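Local coordinates for putative iron-regulated protein A (Parabacteroides distasonis ATCC 8503, PDB 4ECG), which binds calcium ions and belongs to the imelysin-like family, possibly acting as a metallopeptidase linked to iron regulation, at residues L74-W88 against F148-R162. Sequence-based numbering, arbitrary orientation.
With CA (calcium ion), chain I.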
# COMPACT_ATOMS: atom_id res chain seq x y z
N LEU A 74 -24.36 6.15 -3.87
CA LEU A 74 -23.54 4.99 -4.11
C LEU A 74 -22.32 5.33 -4.97
O LEU A 74 -21.18 5.04 -4.55
CB LEU A 74 -24.33 3.87 -4.79
CG LEU A 74 -23.56 2.53 -5.00
CD1 LEU A 74 -22.93 1.91 -3.74
CD2 LEU A 74 -24.45 1.49 -5.61
N ALA A 75 -22.57 5.92 -6.14
CA ALA A 75 -21.47 6.38 -7.03
C ALA A 75 -20.47 7.22 -6.25
O ALA A 75 -19.24 7.02 -6.42
CB ALA A 75 -22.00 7.15 -8.26
N ASP A 76 -20.98 8.12 -5.39
CA ASP A 76 -20.10 8.99 -4.53
C ASP A 76 -19.30 8.17 -3.49
O ASP A 76 -18.12 8.46 -3.23
CB ASP A 76 -20.86 10.09 -3.79
CG ASP A 76 -21.35 11.25 -4.70
OD1 ASP A 76 -21.00 11.30 -5.91
OD2 ASP A 76 -22.09 12.13 -4.18
N ALA A 77 -19.93 7.15 -2.93
CA ALA A 77 -19.25 6.26 -1.99
C ALA A 77 -18.14 5.49 -2.70
O ALA A 77 -17.01 5.38 -2.19
CB ALA A 77 -20.23 5.31 -1.33
N CYS A 78 -18.43 5.04 -3.91
CA CYS A 78 -17.44 4.34 -4.73
C CYS A 78 -16.25 5.21 -5.08
O CYS A 78 -15.10 4.75 -5.03
CB CYS A 78 -18.10 3.79 -6.01
SG CYS A 78 -19.24 2.39 -5.78
N ASP A 79 -16.50 6.45 -5.48
CA ASP A 79 -15.42 7.41 -5.76
C ASP A 79 -14.58 7.61 -4.48
O ASP A 79 -13.33 7.58 -4.52
CB ASP A 79 -15.98 8.79 -6.18
CG ASP A 79 -16.65 8.80 -7.61
OD1 ASP A 79 -16.50 7.80 -8.34
OD2 ASP A 79 -17.30 9.84 -7.98
N ALA A 80 -15.25 7.83 -3.36
CA ALA A 80 -14.57 8.06 -2.09
C ALA A 80 -13.70 6.83 -1.69
O ALA A 80 -12.62 6.98 -1.15
CB ALA A 80 -15.58 8.46 -1.00
N TRP A 81 -14.14 5.63 -2.01
CA TRP A 81 -13.37 4.40 -1.72
C TRP A 81 -12.07 4.43 -2.47
O TRP A 81 -10.98 4.21 -1.88
CB TRP A 81 -14.21 3.16 -2.11
CG TRP A 81 -13.54 1.84 -1.86
CD1 TRP A 81 -13.63 1.06 -0.72
CD2 TRP A 81 -12.59 1.14 -2.73
NE1 TRP A 81 -12.83 -0.05 -0.83
CE2 TRP A 81 -12.20 -0.06 -2.02
CE3 TRP A 81 -12.07 1.37 -3.98
CZ2 TRP A 81 -11.31 -0.96 -2.55
CZ3 TRP A 81 -11.17 0.44 -4.52
CH2 TRP A 81 -10.80 -0.69 -3.82
N ARG A 82 -12.15 4.71 -3.77
CA ARG A 82 -10.93 4.87 -4.61
C ARG A 82 -9.98 5.97 -4.14
O ARG A 82 -8.76 5.82 -4.19
CB ARG A 82 -11.28 5.17 -6.07
CG ARG A 82 -12.02 4.05 -6.79
CD ARG A 82 -12.16 4.42 -8.27
NE ARG A 82 -13.16 3.62 -9.00
CZ ARG A 82 -12.98 2.38 -9.48
NH1 ARG A 82 -11.85 1.73 -9.28
NH2 ARG A 82 -13.94 1.78 -10.18
N ALA A 83 -10.54 7.10 -3.72
CA ALA A 83 -9.75 8.26 -3.32
C ALA A 83 -9.01 8.01 -1.98
O ALA A 83 -7.88 8.41 -1.85
CB ALA A 83 -10.63 9.51 -3.25
N VAL A 84 -9.63 7.33 -1.01
CA VAL A 84 -8.91 6.99 0.23
C VAL A 84 -7.86 5.94 -0.04
O VAL A 84 -6.83 5.86 0.65
CB VAL A 84 -9.85 6.61 1.44
CG1 VAL A 84 -10.51 5.25 1.31
CG2 VAL A 84 -9.05 6.64 2.70
N ARG A 85 -8.09 5.13 -1.06
CA ARG A 85 -7.14 4.11 -1.39
C ARG A 85 -5.82 4.63 -2.00
O ARG A 85 -4.83 3.94 -1.93
CB ARG A 85 -7.78 3.08 -2.32
CG ARG A 85 -6.93 1.83 -2.42
CD ARG A 85 -7.70 0.62 -2.83
NE ARG A 85 -6.82 -0.54 -2.92
CZ ARG A 85 -6.55 -1.37 -1.92
NH1 ARG A 85 -7.09 -1.24 -0.73
NH2 ARG A 85 -5.73 -2.36 -2.14
N VAL A 86 -5.84 5.82 -2.59
CA VAL A 86 -4.62 6.41 -3.18
C VAL A 86 -3.58 6.55 -2.08
O VAL A 86 -2.53 5.93 -2.17
CB VAL A 86 -4.87 7.68 -4.01
CG1 VAL A 86 -3.54 8.33 -4.48
CG2 VAL A 86 -5.79 7.38 -5.21
N PRO A 87 -3.89 7.26 -1.00
CA PRO A 87 -2.82 7.48 -0.01
C PRO A 87 -2.44 6.24 0.75
O PRO A 87 -1.29 6.09 1.15
CB PRO A 87 -3.38 8.57 0.92
CG PRO A 87 -4.83 8.56 0.68
CD PRO A 87 -5.03 8.13 -0.76
N TRP A 88 -3.38 5.33 0.92
CA TRP A 88 -3.06 4.10 1.58
C TRP A 88 -2.06 3.33 0.74
O TRP A 88 -1.10 2.80 1.27
CB TRP A 88 -4.31 3.27 1.84
CG TRP A 88 -4.01 1.84 2.22
CD1 TRP A 88 -4.32 0.72 1.49
CD2 TRP A 88 -3.33 1.33 3.40
NE1 TRP A 88 -3.89 -0.39 2.11
CE2 TRP A 88 -3.29 -0.10 3.27
CE3 TRP A 88 -2.77 1.91 4.52
CZ2 TRP A 88 -2.69 -0.92 4.19
CZ3 TRP A 88 -2.16 1.08 5.47
CH2 TRP A 88 -2.12 -0.30 5.30
N PHE A 148 -10.80 -2.98 3.27
CA PHE A 148 -11.06 -2.34 1.95
C PHE A 148 -11.78 -3.27 0.96
O PHE A 148 -12.67 -2.86 0.24
CB PHE A 148 -9.77 -1.95 1.27
CG PHE A 148 -9.26 -0.59 1.59
CD1 PHE A 148 -9.67 0.49 0.87
CD2 PHE A 148 -8.29 -0.41 2.56
CE1 PHE A 148 -9.16 1.73 1.10
CE2 PHE A 148 -7.77 0.82 2.81
CZ PHE A 148 -8.22 1.90 2.08
N HIS A 149 -11.40 -4.52 0.97
CA HIS A 149 -11.92 -5.42 -0.07
C HIS A 149 -13.29 -5.98 0.23
O HIS A 149 -14.00 -6.36 -0.69
CB HIS A 149 -10.90 -6.51 -0.39
CG HIS A 149 -9.59 -5.95 -0.93
ND1 HIS A 149 -9.52 -5.22 -2.06
CD2 HIS A 149 -8.32 -5.97 -0.40
CE1 HIS A 149 -8.27 -4.82 -2.25
NE2 HIS A 149 -7.52 -5.28 -1.24
N THR A 150 -13.69 -6.00 1.50
CA THR A 150 -15.03 -6.45 1.82
C THR A 150 -16.00 -5.30 1.40
O THR A 150 -17.02 -5.56 0.78
CB THR A 150 -15.21 -6.87 3.30
OG1 THR A 150 -14.36 -7.97 3.59
CG2 THR A 150 -16.65 -7.27 3.62
N ALA A 151 -15.68 -4.07 1.76
CA ALA A 151 -16.42 -2.87 1.31
C ALA A 151 -16.48 -2.86 -0.25
O ALA A 151 -17.54 -2.73 -0.82
CB ALA A 151 -15.75 -1.60 1.88
N GLU A 152 -15.36 -3.12 -0.90
CA GLU A 152 -15.23 -3.11 -2.36
C GLU A 152 -16.20 -4.06 -2.97
O GLU A 152 -16.89 -3.73 -3.96
CB GLU A 152 -13.80 -3.54 -2.75
CG GLU A 152 -13.41 -3.28 -4.21
CD GLU A 152 -12.16 -4.03 -4.67
OE1 GLU A 152 -11.55 -4.85 -3.90
OE2 GLU A 152 -11.84 -3.81 -5.85
N LYS A 153 -16.24 -5.27 -2.39
CA LYS A 153 -17.01 -6.36 -2.94
C LYS A 153 -18.49 -6.01 -2.90
O LYS A 153 -19.21 -6.42 -3.78
CB LYS A 153 -16.80 -7.70 -2.19
CG LYS A 153 -17.30 -8.89 -3.03
CD LYS A 153 -17.13 -10.27 -2.34
CE LYS A 153 -17.59 -11.46 -3.20
NZ LYS A 153 -19.08 -11.52 -3.43
N MSE A 154 -18.90 -5.24 -1.90
CA MSE A 154 -20.28 -4.80 -1.72
C MSE A 154 -20.62 -3.51 -2.49
O MSE A 154 -21.78 -3.26 -2.73
CB MSE A 154 -20.58 -4.58 -0.24
CG MSE A 154 -20.41 -5.82 0.62
SE MSE A 154 -20.50 -5.48 2.56
CE MSE A 154 -20.45 -7.33 3.06
N LEU A 155 -19.63 -2.69 -2.83
CA LEU A 155 -19.89 -1.41 -3.51
C LEU A 155 -19.84 -1.48 -5.06
O LEU A 155 -20.44 -0.66 -5.76
CB LEU A 155 -18.88 -0.37 -3.04
CG LEU A 155 -19.05 0.14 -1.63
CD1 LEU A 155 -17.84 1.01 -1.27
CD2 LEU A 155 -20.37 0.91 -1.46
N PHE A 156 -19.11 -2.46 -5.55
CA PHE A 156 -18.66 -2.53 -6.92
C PHE A 156 -19.02 -3.88 -7.57
O PHE A 156 -19.02 -4.91 -6.92
CB PHE A 156 -17.11 -2.40 -7.00
CG PHE A 156 -16.58 -1.04 -6.70
CD1 PHE A 156 -16.55 -0.04 -7.69
CD2 PHE A 156 -16.03 -0.75 -5.47
CE1 PHE A 156 -16.04 1.21 -7.42
CE2 PHE A 156 -15.50 0.51 -5.20
CZ PHE A 156 -15.53 1.48 -6.17
N LEU A 157 -19.27 -3.87 -8.87
CA LEU A 157 -19.38 -5.11 -9.63
C LEU A 157 -18.64 -4.95 -10.94
O LEU A 157 -18.94 -4.07 -11.78
CB LEU A 157 -20.84 -5.46 -9.88
CG LEU A 157 -21.15 -6.79 -10.55
CD1 LEU A 157 -20.63 -7.94 -9.68
CD2 LEU A 157 -22.67 -6.88 -10.78
N ASP A 158 -17.66 -5.82 -11.14
CA ASP A 158 -16.77 -5.75 -12.28
C ASP A 158 -16.43 -4.33 -12.83
O ASP A 158 -16.61 -4.04 -14.00
CB ASP A 158 -17.25 -6.71 -13.38
CG ASP A 158 -16.16 -7.71 -13.80
OD1 ASP A 158 -14.93 -7.55 -13.45
OD2 ASP A 158 -16.54 -8.69 -14.44
N GLY A 159 -15.92 -3.48 -11.96
CA GLY A 159 -15.44 -2.19 -12.34
C GLY A 159 -16.36 -1.01 -12.11
O GLY A 159 -15.93 0.13 -12.21
N GLU A 160 -17.61 -1.26 -11.79
CA GLU A 160 -18.58 -0.21 -11.77
C GLU A 160 -19.27 -0.22 -10.45
O GLU A 160 -19.34 -1.26 -9.80
CB GLU A 160 -19.65 -0.46 -12.86
CG GLU A 160 -19.12 -0.33 -14.28
CD GLU A 160 -20.20 -0.32 -15.36
OE1 GLU A 160 -21.34 -0.77 -15.10
OE2 GLU A 160 -19.89 0.16 -16.46
N PRO A 161 -19.90 0.91 -10.09
CA PRO A 161 -20.86 0.86 -9.02
C PRO A 161 -21.82 -0.26 -9.22
O PRO A 161 -22.28 -0.52 -10.33
CB PRO A 161 -21.54 2.19 -9.12
CG PRO A 161 -20.43 3.10 -9.59
CD PRO A 161 -19.82 2.26 -10.66
N ARG A 162 -22.09 -0.94 -8.13
CA ARG A 162 -23.04 -2.05 -8.12
C ARG A 162 -24.38 -1.57 -8.59
O ARG A 162 -24.75 -0.41 -8.36
CB ARG A 162 -23.13 -2.63 -6.71
CG ARG A 162 -24.21 -3.65 -6.45
CD ARG A 162 -24.02 -4.09 -5.04
NE ARG A 162 -24.93 -5.12 -4.58
CZ ARG A 162 -24.77 -5.74 -3.42
NH1 ARG A 162 -23.73 -5.43 -2.64
NH2 ARG A 162 -25.65 -6.67 -3.03
CA CA I . -23.56 0.49 -14.28
O HOH W 1 -23.34 -1.48 -12.59
O HOH W 2 -24.24 -1.76 -15.06
O HOH W 3 -26.04 1.52 -13.62
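An aromatic cluster of Trp81, Trp88, Phe148 and Phe156 joins helix 74-88 to the nearly antiparallel helix 148-155 (crossing angle -150°) and the short strand after it; Trp81 and Phe148 are each a knob in a hole of the opposite helix. Trp81 sits among Phe148, Ala151, Glu152 and Leu155. With chi1 at -180° its indole swings away from its own backbone N toward the facing helix, where NE1 donates a bent bond (3.0 Å, 145°) to Phe148 O, tilted from the carbonyl plane. That carbonyl also takes Glu152 N from the opposite face of its plane. Phe148 and Phe156 turn ring edges toward the indole in offset edge-to-face pairs, while Glu152 CG lies 3.5 Å from Trp81 CZ2. A leucine in place of Trp81 would probably leave Phe148 O without its indole donor and open a gap between the two phenylalanines. In a cation-pi contact, Arg85 NH1 lies 3.2 Å from Phe148 CG, over one ring face. Cys78 SG stands over the Phe156 ring. His149 ND1 hydrogen-bonds Glu152 OE1 (2.8 Å), syn but well out of the carboxylate plane; Ser281 OG bonds OE2. This is knobs-into-holes packing of antiparallel helices beside a calcium site: Arg85 pairs with its ligand Asp109, and His149 NE2 bonds Glu277, also seen binding calcium in this protein.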